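Local coordinates for putative tautomerase (Streptomyces achromogenes, PDB 3RY0), which belongs to the tautomerase family and forms a hexamer of small chains, each built around a beta-alpha-beta unit, its own role being only putatively assigned, at residues 1-6 with 21-26; 14-19 with 42-47. One frame throughout, in Å; residues are numbered along the deposited sequence.

Contact 1: 1-6 with 21-26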
loop_
_atom_site.group_PDB
_atom_site.type_symbol
_atom_site.label_atom_id
_atom_site.label_comp_id
_atom_site.label_asym_id
_atom_site.label_seq_id
_atom_site.Cartn_x
_atom_site.Cartn_y
_atom_site.Cartn_z
ATOM N N PRO A 1 -11.103 2.453 -10.674
ATOM C CA PRO A 1 -9.672 2.236 -10.249
ATOM C C PRO A 1 -9.323 3.089 -9.044
ATOM O O PRO A 1 -9.985 4.105 -8.742
ATOM C CB PRO A 1 -8.872 2.624 -11.466
ATOM C CG PRO A 1 -9.829 2.949 -12.564
ATOM C CD PRO A 1 -11.208 2.963 -12.057
ATOM N N LEU A 2 -8.233 2.743 -8.335
ATOM C CA LEU A 2 -7.740 3.420 -7.181
ATOM C C LEU A 2 -6.371 3.977 -7.448
ATOM O O LEU A 2 -5.460 3.212 -7.846
ATOM C CB LEU A 2 -7.647 2.463 -5.858
ATOM C CG LEU A 2 -7.034 3.257 -4.647
ATOM C CD1 LEU A 2 -7.914 4.393 -4.162
ATOM C CD2 LEU A 2 -6.575 2.490 -3.314
ATOM N N ILE A 3 -6.202 5.239 -7.229
ATOM C CA ILE A 3 -4.905 5.895 -7.437
ATOM C C ILE A 3 -4.372 6.385 -6.089
ATOM O O ILE A 3 -5.031 7.238 -5.442
ATOM C CB ILE A 3 -5.040 7.096 -8.415
ATOM C CG1 ILE A 3 -5.512 6.607 -9.744
ATOM C CG2 ILE A 3 -3.675 7.820 -8.569
ATOM C CD1 ILE A 3 -5.935 7.790 -10.727
ATOM N N ARG A 4 -3.252 5.862 -5.610
ATOM C CA ARG A 4 -2.704 6.276 -4.309
ATOM C C ARG A 4 -1.454 7.048 -4.621
ATOM O O ARG A 4 -0.515 6.482 -5.206
ATOM C CB ARG A 4 -2.353 5.082 -3.433
ATOM C CG ARG A 4 -2.127 5.480 -1.997
ATOM C CD ARG A 4 -2.160 4.213 -0.994
ATOM N NE ARG A 4 -2.971 4.609 0.190
ATOM C CZ ARG A 4 -4.127 4.099 0.668
ATOM N NH1 ARG A 4 -4.574 4.715 1.731
ATOM N NH2 ARG A 4 -4.833 2.942 0.272
ATOM N N VAL A 5 -1.388 8.295 -4.166
ATOM C CA VAL A 5 -0.238 9.134 -4.450
ATOM C C VAL A 5 0.531 9.327 -3.151
ATOM O O VAL A 5 -0.084 9.642 -2.091
ATOM C CB VAL A 5 -0.690 10.514 -4.930
ATOM C CG1 VAL A 5 0.477 11.484 -5.246
ATOM C CG2 VAL A 5 -1.631 10.380 -6.065
ATOM N N THR A 6 1.858 9.208 -3.217
ATOM C CA THR A 6 2.665 9.543 -2.046
ATOM C C THR A 6 3.534 10.781 -2.409
ATOM O O THR A 6 4.300 10.703 -3.362
ATOM C CB THR A 6 3.579 8.338 -1.744
ATOM O OG1 THR A 6 2.798 7.147 -1.547
ATOM C CG2 THR A 6 4.370 8.583 -0.415
ATOM N N GLU A 21 -7.854 16.245 -9.362
ATOM C CA GLU A 21 -8.614 16.375 -10.601
ATOM C C GLU A 21 -7.879 15.912 -11.842
ATOM O O GLU A 21 -8.436 15.154 -12.653
ATOM C CB GLU A 21 -9.031 17.848 -10.794
ATOM C CG GLU A 21 -10.020 18.114 -11.960
ATOM C CD GLU A 21 -9.415 17.993 -13.344
ATOM O OE1 GLU A 21 -8.249 18.387 -13.583
ATOM O OE2 GLU A 21 -10.190 17.515 -14.225
ATOM N N ALA A 22 -6.595 16.261 -11.932
ATOM C CA ALA A 22 -5.860 15.920 -13.122
ATOM C C ALA A 22 -5.497 14.471 -13.282
ATOM O O ALA A 22 -5.549 13.871 -14.363
ATOM C CB ALA A 22 -4.605 16.785 -13.194
ATOM N N LEU A 23 -5.233 13.815 -12.128
ATOM C CA LEU A 23 -5.017 12.345 -12.191
ATOM C C LEU A 23 -6.286 11.596 -12.586
ATOM O O LEU A 23 -6.246 10.645 -13.346
ATOM C CB LEU A 23 -4.508 11.852 -10.818
ATOM C CG LEU A 23 -3.115 12.349 -10.446
ATOM C CD1 LEU A 23 -2.845 11.882 -8.988
ATOM C CD2 LEU A 23 -2.034 11.764 -11.332
ATOM N N THR A 24 -7.391 12.140 -12.113
ATOM C CA THR A 24 -8.702 11.547 -12.456
ATOM C C THR A 24 -8.989 11.725 -13.966
ATOM O O THR A 24 -9.418 10.747 -14.586
ATOM C CB THR A 24 -9.825 12.177 -11.610
ATOM O OG1 THR A 24 -9.546 11.921 -10.221
ATOM C CG2 THR A 24 -11.205 11.636 -11.992
ATOM N N ALA A 25 -8.708 12.941 -14.502
ATOM C CA ALA A 25 -8.924 13.124 -15.955
ATOM C C ALA A 25 -8.042 12.213 -16.762
ATOM O O ALA A 25 -8.498 11.576 -17.741
ATOM C CB ALA A 25 -8.625 14.601 -16.273
ATOM N N ALA A 26 -6.813 11.988 -16.319
ATOM C CA ALA A 26 -5.887 11.138 -17.030
ATOM C C ALA A 26 -6.410 9.722 -17.045
ATOM O O ALA A 26 -6.375 9.034 -18.069
ATOM C CB ALA A 26 -4.529 11.128 -16.351
#

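Contact 2: 14-19 with 42-47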
loop_
_atom_site.group_PDB
_atom_site.type_symbol
_atom_site.label_atom_id
_atom_site.label_comp_id
_atom_site.label_asym_id
_atom_site.label_seq_id
_atom_site.Cartn_x
_atom_site.Cartn_y
_atom_site.Cartn_z
ATOM N N GLN A 14 -4.137 24.035 -2.894
ATOM C CA GLN A 14 -4.660 24.221 -4.237
ATOM C C GLN A 14 -3.978 23.217 -5.182
ATOM O O GLN A 14 -4.586 22.698 -6.096
ATOM C CB GLN A 14 -4.263 25.671 -4.686
ATOM C CG GLN A 14 -4.931 26.857 -3.935
ATOM C CD GLN A 14 -4.664 26.994 -2.378
ATOM O OE1 GLN A 14 -3.573 26.663 -1.834
ATOM N NE2 GLN A 14 -5.697 27.538 -1.665
ATOM N N GLU A 15 -2.669 22.984 -4.995
ATOM C CA GLU A 15 -1.951 22.045 -5.821
ATOM C C GLU A 15 -2.529 20.617 -5.579
ATOM O O GLU A 15 -2.675 19.883 -6.553
ATOM C CB GLU A 15 -0.459 21.970 -5.444
ATOM C CG GLU A 15 0.336 23.189 -5.881
ATOM C CD GLU A 15 1.746 23.157 -5.323
ATOM O OE1 GLU A 15 1.860 23.201 -4.070
ATOM O OE2 GLU A 15 2.694 23.114 -6.098
ATOM N N VAL A 16 -2.789 20.272 -4.313
ATOM C CA VAL A 16 -3.314 18.882 -4.024
ATOM C C VAL A 16 -4.685 18.746 -4.696
ATOM O O VAL A 16 -4.923 17.717 -5.322
ATOM C CB VAL A 16 -3.382 18.670 -2.540
ATOM C CG1 VAL A 16 -4.136 17.349 -2.275
ATOM C CG2 VAL A 16 -1.931 18.499 -1.988
ATOM N N ALA A 17 -5.565 19.776 -4.633
ATOM C CA ALA A 17 -6.868 19.661 -5.255
ATOM C C ALA A 17 -6.745 19.545 -6.820
ATOM O O ALA A 17 -7.413 18.770 -7.473
ATOM C CB ALA A 17 -7.681 20.895 -4.917
ATOM N N ALA A 18 -5.818 20.312 -7.389
ATOM C CA ALA A 18 -5.594 20.238 -8.820
ATOM C C ALA A 18 -5.022 18.895 -9.235
ATOM O O ALA A 18 -5.418 18.340 -10.271
ATOM C CB ALA A 18 -4.681 21.340 -9.296
ATOM N N LEU A 19 -4.119 18.321 -8.420
ATOM C CA LEU A 19 -3.596 16.973 -8.716
ATOM C C LEU A 19 -4.714 15.900 -8.736
ATOM O O LEU A 19 -4.721 15.055 -9.604
ATOM C CB LEU A 19 -2.535 16.715 -7.637
ATOM C CG LEU A 19 -1.910 15.317 -7.758
ATOM C CD1 LEU A 19 -0.988 15.154 -8.977
ATOM C CD2 LEU A 19 -1.170 14.943 -6.465
ATOM N N VAL A 42 -4.441 10.827 -1.481
ATOM C CA VAL A 42 -3.150 11.533 -1.477
ATOM C C VAL A 42 -2.587 11.408 -0.094
ATOM O O VAL A 42 -3.218 11.901 0.886
ATOM C CB VAL A 42 -3.281 13.009 -1.901
ATOM C CG1 VAL A 42 -1.898 13.753 -1.775
ATOM C CG2 VAL A 42 -3.749 13.164 -3.314
ATOM N N GLU A 43 -1.384 10.832 0.023
ATOM C CA GLU A 43 -0.735 10.674 1.343
ATOM C C GLU A 43 0.497 11.615 1.315
ATOM O O GLU A 43 1.147 11.780 0.261
ATOM C CB GLU A 43 -0.186 9.263 1.388
ATOM C CG GLU A 43 -1.223 8.209 1.297
ATOM C CD GLU A 43 -0.585 6.820 1.304
ATOM O OE1 GLU A 43 0.579 6.644 0.772
ATOM O OE2 GLU A 43 -1.292 5.927 1.837
ATOM N N GLU A 44 0.788 12.287 2.431
ATOM C CA GLU A 44 1.903 13.245 2.551
ATOM C C GLU A 44 2.853 12.607 3.574
ATOM O O GLU A 44 2.460 12.091 4.651
ATOM C CB GLU A 44 1.404 14.611 3.029
ATOM C CG GLU A 44 0.586 15.250 1.929
ATOM C CD GLU A 44 0.338 16.772 2.090
ATOM O OE1 GLU A 44 1.006 17.418 2.924
ATOM O OE2 GLU A 44 -0.504 17.302 1.336
ATOM N N THR A 45 4.130 12.605 3.224
ATOM C CA THR A 45 5.163 12.036 4.032
ATOM C C THR A 45 6.119 13.172 4.477
ATOM O O THR A 45 6.577 13.949 3.622
ATOM C CB THR A 45 5.978 11.001 3.196
ATOM O OG1 THR A 45 5.026 9.985 2.743
ATOM C CG2 THR A 45 7.055 10.419 3.989
ATOM N N PRO A 46 6.481 13.224 5.777
ATOM C CA PRO A 46 7.446 14.260 6.183
ATOM C C PRO A 46 8.807 13.913 5.624
ATOM O O PRO A 46 9.144 12.711 5.418
ATOM C CB PRO A 46 7.477 14.165 7.701
ATOM C CG PRO A 46 6.896 13.025 8.084
ATOM C CD PRO A 46 5.960 12.434 6.911
ATOM N N PRO A 47 9.661 14.931 5.388
ATOM C CA PRO A 47 10.924 14.653 4.717
ATOM C C PRO A 47 11.955 13.844 5.528
ATOM O O PRO A 47 12.882 13.307 4.925
ATOM C CB PRO A 47 11.497 16.059 4.385
ATOM C CG PRO A 47 10.828 16.943 5.468
ATOM C CD PRO A 47 9.360 16.325 5.575
#

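Contact 1: 1-6 with 21-26
In the beta-alpha-beta unit of this small tautomerase-family chain, strand 2-8 and helix 13-31 meet where L23 reaches from the helix to I3 and V5, two residues apart on the same face of the strand. One methyl of the leucine does most of the work: L23 CD1 lies 3.5 Å from V5 CG2 and 4.2 Å from I3 CG2, so a single branch touches both strand residues. L23 puts CG anti to its carbonyl carbon, beside the backbone N (chi1 -67°), and from there the branch end crosses the two beta-branched side chains at a slant. V5 presents CG2 alone of its two methyls to this leucine. I3 has a second point of contact farther along: its extended arm (chi2 169°) brings CD1 to 3.9 Å from L23 O, a van der Waals contact of a methyl with a backbone carbonyl oxygen. The backbones stand well apart, with the CA atoms of I3 and L23 8.0 Å from each other, and no hydrogen bond spans the gap; all three touching side chains are buried. I3 and L23 also pack against their own counterparts, I3 and L23 of the second subunit, whose strand pairs antiparallel with residues 2-6. R4 points to the other face of the strand. A helix laid by apolar side chains over a sheet that continues into a neighbouring subunit is characteristic of the tautomerase superfamily.

Contact 2: 14-19 with 42-47
V16 on helix 13-31 faces both V42 and E44 of strand 39-45, one through each methyl. On the enclosed side the contact is apolar: V16 CG1 lies 4.3 Å from V42 CG1, and one turn along the helix L19 CD2 comes to 4.4 Å from V42 CG2. V42 thus spends one methyl on each helix residue, while L19 also rests on L7 of strand 2-8. These three side chains are buried, yet their mutual distances are moderate, and F51 of the third subunit packs on both V16 and V42, completing this part of the core from another chain. The helix is the connection of a beta-alpha-beta crossover between the parallel strands 2-8 and 39-45, and it runs back over the sheet: the segment axes lie 10.9 Å apart at closest approach, their directions 142° from parallel. Toward the more exposed side the partner becomes polar. V16 CG2 sits 3.8 Å from E44 OE2, the two side chains approaching from opposite directions. E44 does not start out facing the helix; with CG anti to its carbonyl carbon (chi1 -69°) and the chain extended beyond CG, the carboxylate end is carried nearer. E44 is partly exposed, and its OE2, meeting only a methyl from this helix segment, has a long, weak ion pair with R49 NE of the third subunit.

Contacts 1 and 2 lie on successive parts of helix 13-31, their centres about 12 Å apart, and the helix bridges the two neighbouring parallel strands: contact 1 takes 21-26 to the first strand and contact 2 takes 14-19 to the second, with L19 also touching the first. Under the helix they join through V5 CG1 and L19 CD2, 4.0 Å apart, which makes the two apolar patches one layer. Within the sheet, V5 O and E43 N are 2.8 Å apart, a probable hydrogen bond between strands. On the face turned from the helix, R4 NE and E43 OE2 form a 2.7 Å salt bridge. E43 OE1 also meets R4 NH1 of the fourth subunit, so this pairing extends into the hexamer.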